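Local coordinates for chemotaxis protein CheX (Vibrio vulnificus, PDB 6VPW) that probably dephosphorylates the response regulator CheY-P, helping to end its signal in bacterial chemotaxis, at residues Lys31-Lys36 with Ile136-Phe141; Glu65-Glu70 with Phe141-Gly146. All blocks are in the same frame, centred on the assembly; numbering follows the deposited sequence.

Interaction 1: Lys31-Lys36 with Ile136-Phe141; sequences KPRIKK and IIIMPF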
# COMPACT_ATOMS: atom_id res chain seq x y z
N LYS A 31 -4.32 7.95 22.14
CA LYS A 31 -5.35 6.89 22.23
C LYS A 31 -5.81 6.48 20.83
O LYS A 31 -6.21 7.33 20.03
CB LYS A 31 -6.53 7.37 23.08
CG LYS A 31 -7.70 6.40 23.16
CD LYS A 31 -8.76 6.79 24.18
CE LYS A 31 -8.26 6.70 25.61
NZ LYS A 31 -9.34 6.95 26.59
N PRO A 32 -5.73 5.18 20.46
CA PRO A 32 -6.23 4.74 19.16
C PRO A 32 -7.74 5.03 19.07
O PRO A 32 -8.37 5.14 20.09
CB PRO A 32 -5.93 3.24 19.11
CG PRO A 32 -4.78 3.09 20.09
CD PRO A 32 -5.09 4.08 21.20
N ARG A 33 -8.26 5.13 17.85
CA ARG A 33 -9.71 5.42 17.68
C ARG A 33 -10.13 5.01 16.27
O ARG A 33 -9.24 4.70 15.42
CB ARG A 33 -9.96 6.91 17.98
CG ARG A 33 -9.03 7.86 17.23
CD ARG A 33 -9.37 9.34 17.38
NE ARG A 33 -8.56 10.12 16.44
CZ ARG A 33 -7.36 10.65 16.70
NH1 ARG A 33 -6.81 10.52 17.89
NH2 ARG A 33 -6.72 11.32 15.75
N ILE A 34 -11.45 4.92 16.06
CA ILE A 34 -11.98 4.61 14.71
C ILE A 34 -11.73 5.86 13.87
O ILE A 34 -12.13 6.95 14.32
CB ILE A 34 -13.47 4.21 14.74
CG1 ILE A 34 -13.69 2.93 15.55
CG2 ILE A 34 -14.02 4.09 13.32
CD1 ILE A 34 -15.14 2.55 15.74
N LYS A 35 -11.04 5.69 12.74
CA LYS A 35 -10.77 6.85 11.86
C LYS A 35 -12.11 7.33 11.32
O LYS A 35 -12.98 6.48 11.07
CB LYS A 35 -9.79 6.47 10.75
CG LYS A 35 -9.39 7.61 9.82
CD LYS A 35 -8.32 7.19 8.84
CE LYS A 35 -7.94 8.25 7.84
NZ LYS A 35 -6.84 7.78 6.95
N LYS A 36 -12.27 8.64 11.21
CA LYS A 36 -13.53 9.20 10.65
C LYS A 36 -13.13 10.11 9.49
O LYS A 36 -12.58 9.57 8.51
CB LYS A 36 -14.34 9.88 11.76
CG LYS A 36 -14.74 8.96 12.90
CD LYS A 36 -15.65 9.61 13.92
CE LYS A 36 -15.83 8.77 15.17
NZ LYS A 36 -14.55 8.62 15.91
N ILE A 136 -11.77 0.69 10.38
CA ILE A 136 -10.39 1.23 10.17
C ILE A 136 -9.96 1.91 11.47
O ILE A 136 -10.59 2.92 11.85
CB ILE A 136 -10.32 2.21 8.98
CG1 ILE A 136 -10.81 1.55 7.69
CG2 ILE A 136 -8.90 2.75 8.85
CD1 ILE A 136 -11.03 2.51 6.56
N ILE A 137 -8.92 1.37 12.11
CA ILE A 137 -8.38 1.92 13.39
C ILE A 137 -7.14 2.75 13.06
O ILE A 137 -6.28 2.26 12.28
CB ILE A 137 -8.04 0.78 14.37
CG1 ILE A 137 -9.23 -0.17 14.61
CG2 ILE A 137 -7.49 1.35 15.67
CD1 ILE A 137 -10.41 0.49 15.26
N ILE A 138 -7.08 3.97 13.58
CA ILE A 138 -5.88 4.83 13.41
C ILE A 138 -5.23 4.94 14.79
O ILE A 138 -5.96 5.13 15.77
CB ILE A 138 -6.19 6.21 12.80
CG1 ILE A 138 -4.91 7.03 12.59
CG2 ILE A 138 -7.21 6.97 13.64
CD1 ILE A 138 -5.11 8.30 11.78
N MET A 139 -3.91 4.76 14.85
CA MET A 139 -3.16 4.85 16.13
C MET A 139 -2.14 5.97 15.95
O MET A 139 -1.11 5.76 15.30
CB MET A 139 -2.45 3.52 16.42
CG MET A 139 -3.33 2.29 16.13
SD MET A 139 -2.47 0.71 16.34
CE MET A 139 -3.53 -0.36 15.37
N PRO A 140 -2.43 7.21 16.40
CA PRO A 140 -1.48 8.31 16.27
C PRO A 140 -0.30 8.21 17.24
O PRO A 140 -0.45 7.67 18.33
CB PRO A 140 -2.28 9.59 16.58
CG PRO A 140 -3.74 9.14 16.74
CD PRO A 140 -3.70 7.64 17.00
N PHE A 141 0.83 8.79 16.84
CA PHE A 141 2.06 8.82 17.67
C PHE A 141 2.73 10.18 17.50
O PHE A 141 2.58 10.82 16.43
CB PHE A 141 3.05 7.73 17.28
CG PHE A 141 2.58 6.31 17.48
CD1 PHE A 141 1.90 5.65 16.47
CD2 PHE A 141 2.85 5.63 18.65
CE1 PHE A 141 1.49 4.34 16.64
CE2 PHE A 141 2.44 4.31 18.82
CZ PHE A 141 1.76 3.67 17.81
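Arg-33 and Ile-138 pair through their backbones in both directions, the mark of an antiparallel hydrogen-bonded pair. The N of Arg-33 gives its proton to the O of Ile-138 at 3.1 Å, and the N of Ile-138 returns one to the O of Arg-33 at 2.9 Å. A third bond, 2.9 Å from Lys-35 N to Ile-136 O, carries the pairing just past the end of strand 28-34. Between them Ile-34 faces Ile-137 as a non-hydrogen-bonded pair, with a CA-H...O contact from Ile-34 CA to the O of Ile-136. Pro-32, which has no N-H to offer, still turns its CA-H to the O of Ile-138.

These bonds fasten strand 28-34, an outermost strand of the six-stranded antiparallel sheet, to strand 137-142, whose other edge pairs with strand 148-154.

Apolar contacts fill in on both faces. On one, Pro-32 CB rests 4.1 Å from Met-139 CG, and both residues also touch Leu-12 of helix 8-23; apolar groups suit the side that meets this helix. Ile-34 and Ile-137, both beta-branched residues at home in a strand, meet farther along through CG1 and CD1. On the other face Ile-138 CG2 approaches Lys-35 CB to 3.9 Å, while the side chains of Arg-33 and Ile-138 run side by side.

Two charged side chains reach out on extended stems. With Arg-33 CG lodged between the backbone N and carbonyl carbon (chi1 50°), the chain carries the guanidinium obliquely to the Pro-140 ring, Arg-33 NH1 lying 3.6 Å from Pro-140 CG, and NH2 forms a salt bridge with Glu-38. The straight stem of Lys-35, its CG anti to the backbone N (chi1 -177°), takes NZ away from segment 136-141 to a salt bridge with Glu-151.

Interaction 2: Glu65-Glu70 with Phe141-Gly146; sequences EGLALE and FSSQWG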
# COMPACT_ATOMS: atom_id res chain seq x y z
N GLU A 65 8.63 13.40 7.68
CA GLU A 65 10.03 13.31 7.19
C GLU A 65 11.00 13.45 8.36
O GLU A 65 11.95 12.64 8.44
CB GLU A 65 10.29 14.38 6.13
CG GLU A 65 11.71 14.40 5.61
CD GLU A 65 11.90 15.24 4.35
OE1 GLU A 65 13.04 15.27 3.83
OE2 GLU A 65 10.92 15.84 3.90
N GLY A 66 10.78 14.44 9.23
CA GLY A 66 11.68 14.71 10.37
C GLY A 66 11.89 13.46 11.21
O GLY A 66 13.05 13.17 11.58
N LEU A 67 10.81 12.73 11.48
CA LEU A 67 10.86 11.51 12.33
C LEU A 67 11.59 10.39 11.59
O LEU A 67 12.46 9.73 12.20
CB LEU A 67 9.43 11.12 12.69
CG LEU A 67 9.27 9.82 13.46
CD1 LEU A 67 10.18 9.80 14.67
CD2 LEU A 67 7.83 9.60 13.86
N ALA A 68 11.23 10.17 10.33
CA ALA A 68 11.92 9.17 9.49
C ALA A 68 13.44 9.46 9.47
O ALA A 68 14.23 8.50 9.64
CB ALA A 68 11.34 9.20 8.09
N LEU A 69 13.83 10.71 9.24
CA LEU A 69 15.28 11.05 9.21
C LEU A 69 15.90 10.80 10.59
O LEU A 69 17.04 10.30 10.63
CB LEU A 69 15.47 12.50 8.75
CG LEU A 69 15.10 12.80 7.29
CD1 LEU A 69 15.27 14.28 6.97
CD2 LEU A 69 15.94 11.96 6.33
N GLU A 70 15.16 11.07 11.68
CA GLU A 70 15.73 10.84 13.04
C GLU A 70 15.93 9.34 13.25
O GLU A 70 16.99 8.96 13.76
CB GLU A 70 14.83 11.44 14.12
CG GLU A 70 15.52 11.58 15.47
CD GLU A 70 16.58 12.67 15.54
OE1 GLU A 70 16.62 13.54 14.64
OE2 GLU A 70 17.38 12.62 16.49
N PHE A 141 0.83 8.79 16.84
CA PHE A 141 2.06 8.82 17.67
C PHE A 141 2.73 10.18 17.50
O PHE A 141 2.58 10.82 16.43
CB PHE A 141 3.05 7.73 17.28
CG PHE A 141 2.58 6.31 17.48
CD1 PHE A 141 1.90 5.65 16.47
CD2 PHE A 141 2.85 5.63 18.65
CE1 PHE A 141 1.49 4.34 16.64
CE2 PHE A 141 2.44 4.31 18.82
CZ PHE A 141 1.76 3.67 17.81
N SER A 142 3.45 10.60 18.54
CA SER A 142 4.15 11.91 18.50
C SER A 142 5.58 11.78 19.04
O SER A 142 5.89 10.80 19.76
CB SER A 142 3.37 12.92 19.28
OG SER A 142 3.35 12.58 20.65
N SER A 143 6.42 12.73 18.63
CA SER A 143 7.81 12.87 19.10
C SER A 143 8.23 14.31 18.78
O SER A 143 7.51 14.98 17.99
CB SER A 143 8.72 11.86 18.46
OG SER A 143 9.03 12.25 17.14
N GLN A 144 9.35 14.76 19.31
CA GLN A 144 9.72 16.17 19.04
C GLN A 144 10.20 16.29 17.59
O GLN A 144 10.20 17.41 17.07
CB GLN A 144 10.78 16.67 20.01
CG GLN A 144 12.06 15.87 19.99
CD GLN A 144 13.14 16.61 20.74
OE1 GLN A 144 13.70 17.58 20.24
NE2 GLN A 144 13.45 16.13 21.93
N TRP A 145 10.51 15.15 16.96
CA TRP A 145 11.07 15.16 15.58
C TRP A 145 9.95 15.04 14.55
O TRP A 145 10.23 15.22 13.36
CB TRP A 145 12.11 14.05 15.44
CG TRP A 145 13.17 14.15 16.49
CD1 TRP A 145 14.21 15.03 16.54
CD2 TRP A 145 13.27 13.35 17.68
NE1 TRP A 145 14.95 14.83 17.68
CE2 TRP A 145 14.40 13.80 18.40
CE3 TRP A 145 12.52 12.29 18.20
CZ2 TRP A 145 14.79 13.23 19.61
CZ3 TRP A 145 12.90 11.73 19.40
CH2 TRP A 145 14.02 12.19 20.08
N GLY A 146 8.73 14.78 15.01
CA GLY A 146 7.59 14.65 14.10
C GLY A 146 6.65 13.53 14.52
O GLY A 146 7.00 12.75 15.44
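Glu-70 lays its side chain over one face of the Trp-145 indole. Its CG stands 3.6 Å from the centroid of the five-membered ring of Trp-145 and only 10° off the ring normal, a CH-pi contact. A bend at chi2 (71°) then turns the carboxylate flat over the indole, the two planes nearly parallel and stacked. Glu-70 OE1 comes to 3.4 Å from Trp-145 CD1, above the face. Glutamate suits this place because two methylenes give it both a CH group for the ring and the length to spread its flat end there. Gln-144 CG covers the opposite face of the same indole, and Leu-25 touches both Glu-70 and Trp-145.

Leu-67 makes van der Waals contact with two oxygens of the turn. The methyls of its branched end reach different ones: Leu-67 CD1 lies 3.7 Å from Ser-143 OG, and Leu-67 CD2 comes within 3.6 Å of Gly-146 O. Beside it, Gly-66 has no side chain to keep the carbonyl of Trp-145 at bay: the O of Trp-145 sits 3.4 Å from Gly-66 CA in a CA-H...O contact.

Polar bonds shape the loop from within. Residues Ser-143 to Gly-146 make a type I beta turn, joining strand 137-142 to strand 148-154 as part of a hairpin connection beside the first turns of helix 65-76. Ser-143 OG accepts from Trp-145 N, an ST turn, and donates to a lone pair of Gly-146 O at 2.7 Å; serine is short enough to serve both. At the phi of Gly-146 (140°) a CB would be jammed against the carbonyl O of Trp-145, and glycine, having none, fits.

The face-on stack thus probably rests on shape and CH-pi contact more than on charge, and a weak, long ion pair with Arg-79 may partly offset the charge of Glu-70.

How the interactions relate
From the N terminus, helix 8-23 leads into strand 28-34, whose end and the residues just after it supply the first half of interaction 1. The chain then builds strands 44-51 and 56-63 and enters helix 65-76, where residues 65-70 begin interaction 2. Helix 85-107 and strand 114-123 follow before strand 137-142 closes the first loop, across 99 intervening residues. The hairpin turn just beyond closes the second, across 70. Since the segments alternate in sequence, the two contacts cross rather than nest, and their segments overlap at Phe-141. Their centres lie about 18 Å apart: interaction 1 joins an outermost strand to the sheet, and interaction 2 joins the sheet's hairpin end to helix 65-76.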